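Local coordinates for adhesin LabA (Helicobacter pylori, PDB 6GMM), which probably acts as an outer-surface lectin that attaches the bacterium to LacdiNAc-bearing glycans of the gastric mucosa, at residues A44-L49 with K295-I300; N55-Q60 with K362-H367; S289-A294 with L381-A386; S401-I406 with N417-K422. One frame throughout, in Å; residues are numbered along the deposited sequence.

Interaction 1: residues A44-L49 with K295-I300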
loop_
_atom_site.group_PDB
_atom_site.type_symbol
_atom_site.label_atom_id
_atom_site.label_comp_id
_atom_site.label_asym_id
_atom_site.label_seq_id
_atom_site.Cartn_x
_atom_site.Cartn_y
_atom_site.Cartn_z
ATOM N N ALA A 44 -5.252 9.612 16.226
ATOM C CA ALA A 44 -6.084 10.261 15.204
ATOM C C ALA A 44 -5.818 9.668 13.820
ATOM O O ALA A 44 -6.771 9.247 13.170
ATOM C CB ALA A 44 -5.869 11.770 15.191
ATOM N N SER A 45 -4.543 9.565 13.385
ATOM C CA SER A 45 -4.262 8.950 12.076
ATOM C C SER A 45 -4.537 7.437 12.025
ATOM O O SER A 45 -4.821 6.919 10.935
ATOM C CB SER A 45 -2.856 9.269 11.584
ATOM O OG SER A 45 -1.867 8.895 12.525
ATOM N N ALA A 46 -4.503 6.738 13.178
ATOM C CA ALA A 46 -4.817 5.299 13.240
ATOM C C ALA A 46 -6.271 5.146 12.871
ATOM O O ALA A 46 -6.587 4.466 11.893
ATOM C CB ALA A 46 -4.595 4.762 14.646
ATOM N N LYS A 47 -7.156 5.847 13.609
ATOM C CA LYS A 47 -8.599 5.887 13.375
ATOM C C LYS A 47 -8.870 6.335 11.942
ATOM O O LYS A 47 -9.752 5.795 11.313
ATOM C CB LYS A 47 -9.282 6.854 14.357
ATOM C CG LYS A 47 -9.373 6.361 15.799
ATOM C CD LYS A 47 -9.813 7.496 16.721
ATOM C CE LYS A 47 -10.469 7.026 18.000
ATOM N NZ LYS A 47 -9.478 6.636 19.035
ATOM N N ASN A 48 -8.089 7.281 11.401
ATOM C CA ASN A 48 -8.297 7.716 10.024
ATOM C C ASN A 48 -7.928 6.636 9.000
ATOM O O ASN A 48 -8.514 6.614 7.919
ATOM C CB ASN A 48 -7.580 9.025 9.742
ATOM C CG ASN A 48 -8.479 10.218 9.949
ATOM O OD1 ASN A 48 -9.068 10.746 8.997
ATOM N ND2 ASN A 48 -8.638 10.645 11.199
ATOM N N LEU A 49 -6.994 5.722 9.344
ATOM C CA LEU A 49 -6.610 4.639 8.427
ATOM C C LEU A 49 -7.539 3.418 8.494
ATOM O O LEU A 49 -7.991 2.937 7.469
ATOM C CB LEU A 49 -5.143 4.227 8.649
ATOM C CG LEU A 49 -4.081 5.130 8.018
ATOM C CD1 LEU A 49 -2.721 4.957 8.714
ATOM C CD2 LEU A 49 -3.944 4.900 6.512
ATOM N N LYS A 295 5.443 2.886 12.958
ATOM C CA LYS A 295 6.180 2.149 11.928
ATOM C C LYS A 295 5.140 1.494 11.007
ATOM O O LYS A 295 5.219 1.660 9.782
ATOM C CB LYS A 295 7.086 1.087 12.579
ATOM C CG LYS A 295 8.078 0.443 11.622
ATOM C CD LYS A 295 9.014 -0.470 12.372
ATOM C CE LYS A 295 9.920 -1.223 11.435
ATOM N NZ LYS A 295 10.116 -2.612 11.901
ATOM N N ALA A 296 4.098 0.850 11.604
ATOM C CA ALA A 296 3.012 0.252 10.796
ATOM C C ALA A 296 2.290 1.304 9.959
ATOM O O ALA A 296 2.199 1.125 8.758
ATOM C CB ALA A 296 2.020 -0.501 11.664
ATOM N N GLN A 297 1.834 2.412 10.562
ATOM C CA GLN A 297 1.147 3.490 9.839
ATOM C C GLN A 297 1.984 3.999 8.671
ATOM O O GLN A 297 1.440 4.279 7.613
ATOM C CB GLN A 297 0.819 4.663 10.786
ATOM C CG GLN A 297 -0.233 4.287 11.827
ATOM C CD GLN A 297 -0.829 5.482 12.498
ATOM O OE1 GLN A 297 -1.025 6.536 11.887
ATOM N NE2 GLN A 297 -1.200 5.315 13.754
ATOM N N ALA A 298 3.303 4.099 8.850
ATOM C CA ALA A 298 4.175 4.552 7.772
ATOM C C ALA A 298 4.240 3.532 6.656
ATOM O O ALA A 298 4.301 3.950 5.490
ATOM C CB ALA A 298 5.565 4.873 8.292
ATOM N N GLU A 299 4.202 2.199 6.998
ATOM C CA GLU A 299 4.220 1.096 6.002
ATOM C C GLU A 299 2.982 1.110 5.152
ATOM O O GLU A 299 3.089 1.098 3.931
ATOM C CB GLU A 299 4.384 -0.292 6.639
ATOM C CG GLU A 299 5.700 -0.972 6.314
ATOM C CD GLU A 299 5.934 -1.343 4.862
ATOM O OE1 GLU A 299 6.313 -0.449 4.070
ATOM O OE2 GLU A 299 5.840 -2.549 4.541
ATOM N N ILE A 300 1.798 1.175 5.799
ATOM C CA ILE A 300 0.494 1.298 5.143
ATOM C C ILE A 300 0.571 2.387 4.074
ATOM O O ILE A 300 0.222 2.141 2.926
ATOM C CB ILE A 300 -0.600 1.595 6.178
ATOM C CG1 ILE A 300 -0.818 0.367 7.084
ATOM C CG2 ILE A 300 -1.881 2.077 5.496
ATOM C CD1 ILE A 300 -1.710 0.569 8.213
#
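Gln297 reaches across from helix 287-311 to Ser45 on helix 32-50, and this polar meeting is the centre of a buried helix-helix contact. The short segments run at 41° to each other with their axes 10.9 Å apart, a wide spacing that the long glutamine side chain spans.

Polar contacts come first. Ser45 OG donates to Gln297 OE1 over 2.6 Å, arriving in the carbonyl plane on a lone pair of the amide oxygen. Asn41 O, one turn earlier, also bonds to this hydroxyl, whose single proton cannot fully serve both acceptors. A chi1 of 55° turns the serine OG to the glutamine, while Gln297 runs extended beyond CG, which carries its amide to the neighbouring helix. The other end of that amide is held as well: NE2 is hydrogen-bonded to Leu42 O on the opposing helix and to Asn293 OD1 one turn back on its own. Gln297 NE2 also lies 3.6 Å from Ala46 CB.

Apolar contacts flank the amide. Leu49 CD1 rests 4.0 Å from Gln297 CG, against the aliphatic part of the glutamine. The other methyl, Leu49 CD2, meets Ile300 CG2 at 3.6 Å, the two side chains passing alongside with opposed directions. Val262 of helix 239-264 touches both Ala46 and Ile300, and Ile375 of helix 369-386 closes on Ser45 and Gln297.

Partners at both OE1 and NE2 define which way round the amide lies. A buried amide is thus satisfied at both ends between the helices, tying the two together with directional bonds as well as packing.

Interaction 2: residues N55-Q60 with K362-H367; sequences NSPAYQ and KDSIAH
Asn55 and Ser364 bring their backbones to a CA-CA distance of 5.0 Å, where the N-terminal turn of helix 57-76 meets residues 362-366 of helix 354-366. The motif on the first side is a helix N-cap: Ser56 OG accepts from Tyr59 N at 3.1 Å, nearly straight at 169°, and weakly from Ala58 N. The same hydroxyl is bonded to Leu49 O, joining the cap to the end of the preceding helix.

Pro57, the first residue of the helix, carries the packing. Ser364 OG lies 3.1 Å from Pro57 CA and 3.4 Å from Pro57 CG, and Pro57 CB meets Ile365 CG1 at 3.7 Å. The serine oxygen nestles beside the proline without bonding to its nitrogen, which has no hydrogen to give; its polar partner is Leu361 O, one turn earlier. Gln60 brings CG alongside Ser364, while its chain, bent at chi2 (-65°), turns NE2 back to Lys53 O. Ala304 of helix 287-311 and the loop residue Phe368 also touch Pro57.

One water bridges the two backbones, donating to Asn55 O at 2.7 Å and to Ser364 O at 2.9 Å.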
loop_
_atom_site.group_PDB
_atom_site.type_symbol
_atom_site.label_atom_id
_atom_site.label_comp_id
_atom_site.label_asym_id
_atom_site.label_seq_id
_atom_site.Cartn_x
_atom_site.Cartn_y
_atom_site.Cartn_z
ATOM N N ASN A 55 -11.541 8.699 3.107
ATOM C CA ASN A 55 -10.254 9.345 3.299
ATOM C C ASN A 55 -9.170 8.400 3.872
ATOM O O ASN A 55 -8.200 8.868 4.481
ATOM C CB ASN A 55 -10.439 10.622 4.117
ATOM C CG ASN A 55 -11.414 11.574 3.453
ATOM O OD1 ASN A 55 -11.221 12.005 2.305
ATOM N ND2 ASN A 55 -12.521 11.855 4.127
ATOM N N SER A 56 -9.306 7.079 3.632
ATOM C CA SER A 56 -8.274 6.148 4.057
ATOM C C SER A 56 -7.491 5.622 2.870
ATOM O O SER A 56 -8.046 4.837 2.108
ATOM C CB SER A 56 -8.829 4.984 4.865
ATOM O OG SER A 56 -7.847 3.959 4.934
ATOM N N PRO A 57 -6.186 5.957 2.740
ATOM C CA PRO A 57 -5.387 5.369 1.651
ATOM C C PRO A 57 -5.292 3.842 1.749
ATOM O O PRO A 57 -5.142 3.205 0.718
ATOM C CB PRO A 57 -4.018 6.027 1.805
ATOM C CG PRO A 57 -4.256 7.255 2.660
ATOM C CD PRO A 57 -5.372 6.874 3.575
ATOM N N ALA A 58 -5.453 3.256 2.952
ATOM C CA ALA A 58 -5.415 1.802 3.149
ATOM C C ALA A 58 -6.661 1.186 2.448
ATOM O O ALA A 58 -6.532 0.413 1.496
ATOM C CB ALA A 58 -5.426 1.488 4.639
ATOM N N TYR A 59 -7.863 1.635 2.859
ATOM C CA TYR A 59 -9.137 1.230 2.275
ATOM C C TYR A 59 -9.170 1.480 0.766
ATOM O O TYR A 59 -9.492 0.555 0.034
ATOM C CB TYR A 59 -10.289 1.960 2.967
ATOM C CG TYR A 59 -11.642 1.418 2.568
ATOM C CD1 TYR A 59 -12.227 0.366 3.270
ATOM C CD2 TYR A 59 -12.365 1.993 1.526
ATOM C CE1 TYR A 59 -13.502 -0.093 2.948
ATOM C CE2 TYR A 59 -13.651 1.564 1.219
ATOM C CZ TYR A 59 -14.198 0.491 1.900
ATOM O OH TYR A 59 -15.451 0.060 1.565
ATOM N N GLN A 60 -8.804 2.697 0.291
ATOM C CA GLN A 60 -8.790 2.962 -1.156
ATOM C C GLN A 60 -7.768 2.078 -1.845
ATOM O O GLN A 60 -8.010 1.685 -2.974
ATOM C CB GLN A 60 -8.494 4.430 -1.483
ATOM C CG GLN A 60 -9.465 5.409 -0.841
ATOM C CD GLN A 60 -10.843 5.224 -1.406
ATOM O OE1 GLN A 60 -11.036 5.239 -2.620
ATOM N NE2 GLN A 60 -11.818 4.997 -0.538
ATOM N N LYS A 362 -5.355 8.406 -5.004
ATOM C CA LYS A 362 -4.328 9.462 -5.078
ATOM C C LYS A 362 -4.731 10.660 -4.214
ATOM O O LYS A 362 -3.891 11.179 -3.454
ATOM C CB LYS A 362 -4.028 9.884 -6.532
ATOM C CG LYS A 362 -3.482 8.751 -7.440
ATOM C CD LYS A 362 -2.639 9.267 -8.644
ATOM C CE LYS A 362 -3.377 10.073 -9.697
ATOM N NZ LYS A 362 -4.137 9.209 -10.642
ATOM N N ASP A 363 -6.029 11.065 -4.289
ATOM C CA ASP A 363 -6.588 12.168 -3.493
ATOM C C ASP A 363 -6.473 11.888 -1.991
ATOM O O ASP A 363 -6.118 12.796 -1.257
ATOM C CB ASP A 363 -8.059 12.461 -3.871
ATOM C CG ASP A 363 -8.263 13.150 -5.218
ATOM O OD1 ASP A 363 -7.252 13.408 -5.921
ATOM O OD2 ASP A 363 -9.438 13.432 -5.573
ATOM N N SER A 364 -6.743 10.630 -1.548
ATOM C CA SER A 364 -6.667 10.245 -0.136
ATOM C C SER A 364 -5.245 10.307 0.389
ATOM O O SER A 364 -5.053 10.645 1.551
ATOM C CB SER A 364 -7.266 8.860 0.095
ATOM O OG SER A 364 -6.280 7.844 -0.009
ATOM N N ILE A 365 -4.255 9.964 -0.455
ATOM C CA ILE A 365 -2.826 10.012 -0.096
ATOM C C ILE A 365 -2.385 11.478 0.038
ATOM O O ILE A 365 -1.789 11.847 1.048
ATOM C CB ILE A 365 -1.971 9.195 -1.099
ATOM C CG1 ILE A 365 -2.327 7.694 -0.989
ATOM C CG2 ILE A 365 -0.466 9.432 -0.895
ATOM C CD1 ILE A 365 -1.824 6.805 -2.137
ATOM N N ALA A 366 -2.755 12.326 -0.942
ATOM C CA ALA A 366 -2.459 13.765 -0.906
ATOM C C ALA A 366 -3.085 14.432 0.330
ATOM O O ALA A 366 -2.419 15.234 0.985
ATOM C CB ALA A 366 -2.959 14.439 -2.175
ATOM N N HIS A 367 -4.337 14.072 0.675
ATOM C CA HIS A 367 -5.014 14.630 1.847
ATOM C C HIS A 367 -4.435 14.096 3.147
ATOM O O HIS A 367 -4.726 14.656 4.200
ATOM C CB HIS A 367 -6.524 14.401 1.794
ATOM C CG HIS A 367 -7.243 15.358 0.889
ATOM N ND1 HIS A 367 -7.645 14.984 -0.391
ATOM C CD2 HIS A 367 -7.625 16.642 1.112
ATOM C CE1 HIS A 367 -8.254 16.044 -0.901
ATOM N NE2 HIS A 367 -8.275 17.065 -0.035
HETATM O O HOH W 1 -7.123 11.202 3.536
#

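Interaction 3: residues S289-A294 with L381-A386; sequences SMFANA and LAYTLA
Ala382 CB fits between Met290 and Phe291 at a close antiparallel crossing in the helical bundle, where helix 287-311 and helix 369-386 pass with axes 8.3 Å apart and directions at 154°. The small methyl permits this approach: Ala382 CB lies 3.5 Å from Phe291 N, directly against the opposing backbone.

Met290 closes one flank. Its CG is anti to the backbone N (chi1 -179°) and the chain continues extended, laying CG, SD and CE along the alanine methyl; the nearest of these, Met290 CG, is 3.7 Å from Ala382 CB. The terminal methyl goes on to the next side chain, where Met290 CE is 4.3 Å from Leu381 CG.

On the other flank two aromatic side chains run alongside each other with the same heading. Phe291 CD1 meets Tyr383 CB at 3.9 Å, and Tyr383 CD1 sits over one face of the phenylalanine ring, offset toward its rim and 4.2 Å from Phe291 CE1. The ring planes are inclined at 55°, so the pair is neither a stack nor edge-to-face.

Farther out, Ala38, Arg39 and Leu42 of helix 32-50 pack on Met290, and Gln28 of helix 4-28 touches Leu381. Ala386 and Leu385 extend the interface to Ala287. Thr384 OG1 is hydrogen-bonded to Asn380 O, one turn back, and Asn387 ND2 donates to Tyr383 O.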
loop_
_atom_site.group_PDB
_atom_site.type_symbol
_atom_site.label_atom_id
_atom_site.label_comp_id
_atom_site.label_asym_id
_atom_site.label_seq_id
_atom_site.Cartn_x
_atom_site.Cartn_y
_atom_site.Cartn_z
ATOM N N SER A 289 5.097 0.006 21.925
ATOM C CA SER A 289 3.859 -0.100 21.140
ATOM C C SER A 289 3.639 1.208 20.342
ATOM O O SER A 289 3.118 1.172 19.236
ATOM C CB SER A 289 2.675 -0.391 22.056
ATOM O OG SER A 289 2.530 0.626 23.035
ATOM N N MET A 290 4.104 2.346 20.875
ATOM C CA MET A 290 4.001 3.641 20.190
ATOM C C MET A 290 4.843 3.593 18.916
ATOM O O MET A 290 4.355 3.999 17.857
ATOM C CB MET A 290 4.407 4.793 21.118
ATOM C CG MET A 290 4.309 6.173 20.467
ATOM S SD MET A 290 5.007 7.459 21.534
ATOM C CE MET A 290 5.314 8.792 20.318
ATOM N N PHE A 291 6.049 2.994 19.005
ATOM C CA PHE A 291 6.960 2.807 17.880
ATOM C C PHE A 291 6.344 1.863 16.826
ATOM O O PHE A 291 6.242 2.213 15.635
ATOM C CB PHE A 291 8.298 2.256 18.378
ATOM C CG PHE A 291 9.268 1.898 17.283
ATOM C CD1 PHE A 291 9.744 2.869 16.408
ATOM C CD2 PHE A 291 9.632 0.578 17.062
ATOM C CE1 PHE A 291 10.609 2.535 15.364
ATOM C CE2 PHE A 291 10.495 0.240 16.008
ATOM C CZ PHE A 291 10.977 1.225 15.169
ATOM N N ALA A 292 5.923 0.668 17.272
ATOM C CA ALA A 292 5.320 -0.317 16.393
ATOM C C ALA A 292 4.097 0.274 15.646
ATOM O O ALA A 292 3.905 -0.011 14.450
ATOM C CB ALA A 292 4.912 -1.525 17.199
ATOM N N ASN A 293 3.285 1.097 16.336
ATOM C CA ASN A 293 2.100 1.700 15.725
ATOM C C ASN A 293 2.499 2.624 14.563
ATOM O O ASN A 293 2.013 2.450 13.463
ATOM C CB ASN A 293 1.249 2.444 16.766
ATOM C CG ASN A 293 0.012 3.111 16.205
ATOM O OD1 ASN A 293 -0.412 2.868 15.075
ATOM N ND2 ASN A 293 -0.659 3.892 17.007
ATOM N N ALA A 294 3.373 3.573 14.818
ATOM C CA ALA A 294 3.895 4.571 13.884
ATOM C C ALA A 294 4.616 3.933 12.691
ATOM O O ALA A 294 4.439 4.390 11.557
ATOM C CB ALA A 294 4.859 5.489 14.636
ATOM N N LEU A 381 10.506 9.855 17.678
ATOM C CA LEU A 381 10.353 10.160 19.113
ATOM C C LEU A 381 10.155 8.835 19.887
ATOM O O LEU A 381 10.853 8.567 20.862
ATOM C CB LEU A 381 9.132 11.084 19.331
ATOM C CG LEU A 381 8.737 11.408 20.797
ATOM C CD1 LEU A 381 9.907 12.016 21.586
ATOM C CD2 LEU A 381 7.640 12.443 20.828
ATOM N N ALA A 382 9.258 7.992 19.406
ATOM C CA ALA A 382 8.969 6.704 20.029
ATOM C C ALA A 382 10.214 5.800 20.086
ATOM O O ALA A 382 10.477 5.224 21.143
ATOM C CB ALA A 382 7.836 6.017 19.305
ATOM N N TYR A 383 11.029 5.752 19.003
ATOM C CA TYR A 383 12.268 4.972 19.025
ATOM C C TYR A 383 13.270 5.530 20.034
ATOM O O TYR A 383 13.939 4.761 20.733
ATOM C CB TYR A 383 12.892 4.842 17.622
ATOM C CG TYR A 383 14.176 4.033 17.621
ATOM C CD1 TYR A 383 14.146 2.640 17.586
ATOM C CD2 TYR A 383 15.415 4.659 17.698
ATOM C CE1 TYR A 383 15.323 1.891 17.591
ATOM C CE2 TYR A 383 16.600 3.920 17.697
ATOM C CZ TYR A 383 16.549 2.535 17.643
ATOM O OH TYR A 383 17.716 1.807 17.651
ATOM N N THR A 384 13.365 6.866 20.119
ATOM C CA THR A 384 14.275 7.546 21.062
ATOM C C THR A 384 13.843 7.248 22.502
ATOM O O THR A 384 14.683 6.801 23.281
ATOM C CB THR A 384 14.443 9.042 20.720
ATOM O OG1 THR A 384 14.786 9.177 19.335
ATOM C CG2 THR A 384 15.539 9.709 21.528
ATOM N N LEU A 385 12.547 7.436 22.842
ATOM C CA LEU A 385 12.001 7.111 24.172
ATOM C C LEU A 385 12.216 5.635 24.504
ATOM O O LEU A 385 12.573 5.325 25.622
ATOM C CB LEU A 385 10.492 7.395 24.240
ATOM C CG LEU A 385 10.056 8.819 24.466
ATOM C CD1 LEU A 385 8.580 8.934 24.252
ATOM C CD2 LEU A 385 10.403 9.283 25.898
ATOM N N ALA A 386 11.985 4.722 23.538
ATOM C CA ALA A 386 12.175 3.284 23.747
ATOM C C ALA A 386 13.628 2.925 24.054
ATOM O O ALA A 386 13.874 1.963 24.785
ATOM C CB ALA A 386 11.723 2.529 22.533
#

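Interaction 4: residues S401-I406 with N417-K422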
loop_
_atom_site.group_PDB
_atom_site.type_symbol
_atom_site.label_atom_id
_atom_site.label_comp_id
_atom_site.label_asym_id
_atom_site.label_seq_id
_atom_site.Cartn_x
_atom_site.Cartn_y
_atom_site.Cartn_z
ATOM N N SER A 401 33.182 12.451 18.837
ATOM C CA SER A 401 33.549 12.175 17.436
ATOM C C SER A 401 33.797 13.466 16.615
ATOM O O SER A 401 34.730 13.503 15.810
ATOM C CB SER A 401 32.479 11.325 16.753
ATOM O OG SER A 401 32.626 9.939 17.015
ATOM N N ILE A 402 32.946 14.502 16.821
ATOM C CA ILE A 402 32.985 15.817 16.160
ATOM C C ILE A 402 34.214 16.610 16.640
ATOM O O ILE A 402 34.967 17.158 15.817
ATOM C CB ILE A 402 31.638 16.582 16.398
ATOM C CG1 ILE A 402 30.507 15.969 15.571
ATOM C CG2 ILE A 402 31.771 18.084 16.114
ATOM C CD1 ILE A 402 29.089 16.221 16.086
ATOM N N THR A 403 34.421 16.647 17.968
ATOM C CA THR A 403 35.555 17.347 18.579
ATOM C C THR A 403 36.866 16.781 18.024
ATOM O O THR A 403 37.749 17.548 17.639
ATOM C CB THR A 403 35.459 17.307 20.101
ATOM O OG1 THR A 403 34.152 17.733 20.468
ATOM C CG2 THR A 403 36.475 18.229 20.777
ATOM N N ALA A 404 36.942 15.446 17.905
ATOM C CA ALA A 404 38.094 14.738 17.347
ATOM C C ALA A 404 38.304 15.132 15.874
ATOM O O ALA A 404 39.409 15.532 15.507
ATOM C CB ALA A 404 37.885 13.232 17.463
ATOM N N ALA A 405 37.234 15.091 15.066
ATOM C CA ALA A 405 37.248 15.423 13.639
ATOM C C ALA A 405 37.732 16.843 13.380
ATOM O O ALA A 405 38.590 17.043 12.521
ATOM C CB ALA A 405 35.863 15.192 13.020
ATOM N N ILE A 406 37.255 17.807 14.171
ATOM C CA ILE A 406 37.626 19.223 14.034
ATOM C C ILE A 406 39.116 19.455 14.312
ATOM O O ILE A 406 39.754 20.197 13.566
ATOM C CB ILE A 406 36.680 20.113 14.884
ATOM C CG1 ILE A 406 35.296 20.133 14.211
ATOM C CG2 ILE A 406 37.192 21.542 15.034
ATOM C CD1 ILE A 406 34.227 20.423 15.095
ATOM N N ASN A 417 33.498 25.684 18.293
ATOM C CA ASN A 417 32.218 26.037 18.904
ATOM C C ASN A 417 30.956 25.567 18.133
ATOM O O ASN A 417 29.843 25.877 18.576
ATOM C CB ASN A 417 32.163 27.540 19.180
ATOM C CG ASN A 417 33.125 27.993 20.258
ATOM O OD1 ASN A 417 33.323 27.316 21.297
ATOM N ND2 ASN A 417 33.726 29.166 20.036
ATOM N N VAL A 418 31.119 24.780 17.035
ATOM C CA VAL A 418 30.001 24.206 16.243
ATOM C C VAL A 418 29.065 23.373 17.140
ATOM O O VAL A 418 27.866 23.279 16.895
ATOM C CB VAL A 418 30.464 23.427 14.973
ATOM C CG1 VAL A 418 31.144 22.104 15.322
ATOM C CG2 VAL A 418 29.302 23.196 14.012
ATOM N N VAL A 419 29.655 22.763 18.171
ATOM C CA VAL A 419 29.001 21.982 19.206
ATOM C C VAL A 419 29.543 22.474 20.536
ATOM O O VAL A 419 30.662 23.010 20.620
ATOM C CB VAL A 419 29.154 20.444 19.040
ATOM C CG1 VAL A 419 28.541 19.960 17.742
ATOM C CG2 VAL A 419 30.610 19.994 19.142
ATOM N N SER A 420 28.721 22.338 21.562
ATOM C CA SER A 420 29.073 22.675 22.934
ATOM C C SER A 420 28.199 21.849 23.857
ATOM O O SER A 420 27.123 21.379 23.448
ATOM C CB SER A 420 28.936 24.174 23.214
ATOM O OG SER A 420 27.622 24.675 23.037
ATOM N N LYS A 421 28.701 21.615 25.068
ATOM C CA LYS A 421 27.971 20.918 26.118
ATOM C C LYS A 421 28.016 21.748 27.409
ATOM O O LYS A 421 29.003 22.441 27.692
ATOM C CB LYS A 421 28.379 19.442 26.289
ATOM C CG LYS A 421 29.847 19.187 26.592
ATOM C CD LYS A 421 30.094 17.679 26.647
ATOM C CE LYS A 421 30.665 17.209 27.963
ATOM N NZ LYS A 421 30.814 15.729 27.999
ATOM N N LYS A 422 26.889 21.772 28.112
ATOM C CA LYS A 422 26.702 22.518 29.352
ATOM C C LYS A 422 26.224 21.495 30.384
ATOM O O LYS A 422 25.316 20.716 30.091
ATOM C CB LYS A 422 25.625 23.596 29.125
ATOM C CG LYS A 422 25.836 24.920 29.846
ATOM C CD LYS A 422 25.780 26.113 28.866
ATOM C CE LYS A 422 24.386 26.603 28.536
ATOM N NZ LYS A 422 24.376 27.469 27.321
#
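Ile402 and Ile406, one turn apart on helix 388-408, pack against the consecutive valines Val418 and Val419 as the chain enters strand 419-423. Both isoleucines adopt the same conformation: CG1 is anti to the carbonyl carbon (chi1 -73° in Ile402), and CG2 is anti to the backbone N. They nevertheless touch with different branches. Ile402 uses CG2, which reaches Val419 CG2 at 3.8 Å and Val418 CG1 at 4.1 Å; its CD1 also approaches Val419 CG1 at 4.1 Å. Ile406 instead uses the end of its longer branch, with CD1 3.5 Å from Val418 CG1.

The valines differ in rotation. Val418 places CG1 between its backbone N and carbonyl carbon (chi1 71°), and this methyl faces both isoleucines. In Val419 that position belongs to CG2, while CG1 is anti to the carbonyl carbon, and both methyls meet Ile402. Each of the pairs Ile402-Val419 and Ile406-Val418 crosses at a slant. Thr403 adds a looser edge, its OG1 4.4 Å from Val419 CG2; that hydroxyl is bonded to Tyr399 O.

Leu15, Leu16 and Tyr19 of helix 4-28 close over the apolar cluster, and Ala412 and Leu415 flank Ile406. Backbone bonds pair Ser420 with Tyr436 and Lys422 with Asn434 of strand 433-437, and Val418 with Asp438 just after it. The arrangement is that of a two-stranded antiparallel beta-hairpin whose first strand is entered through valines packed on a helix.

Interactions 1 and 2 form one continuous patch, their centres 11 Å apart: Leu49 CD2 of the first packs on Pro57 CD of the second at 3.8 Å, and Ile300 CG2 packs on Ala58 CB at 3.7 Å. Interaction 3 uses the preceding residues of helix 287-311, its centre 13 Å from that of interaction 1, so this helix threads both contacts. Interaction 4 stands apart, about 29 Å from interaction 3 between centres and 45 Å from interaction 2, although helices 369-386 and 388-408 follow each other in the chain. The glycan-binding site cannot be placed relative to these contacts.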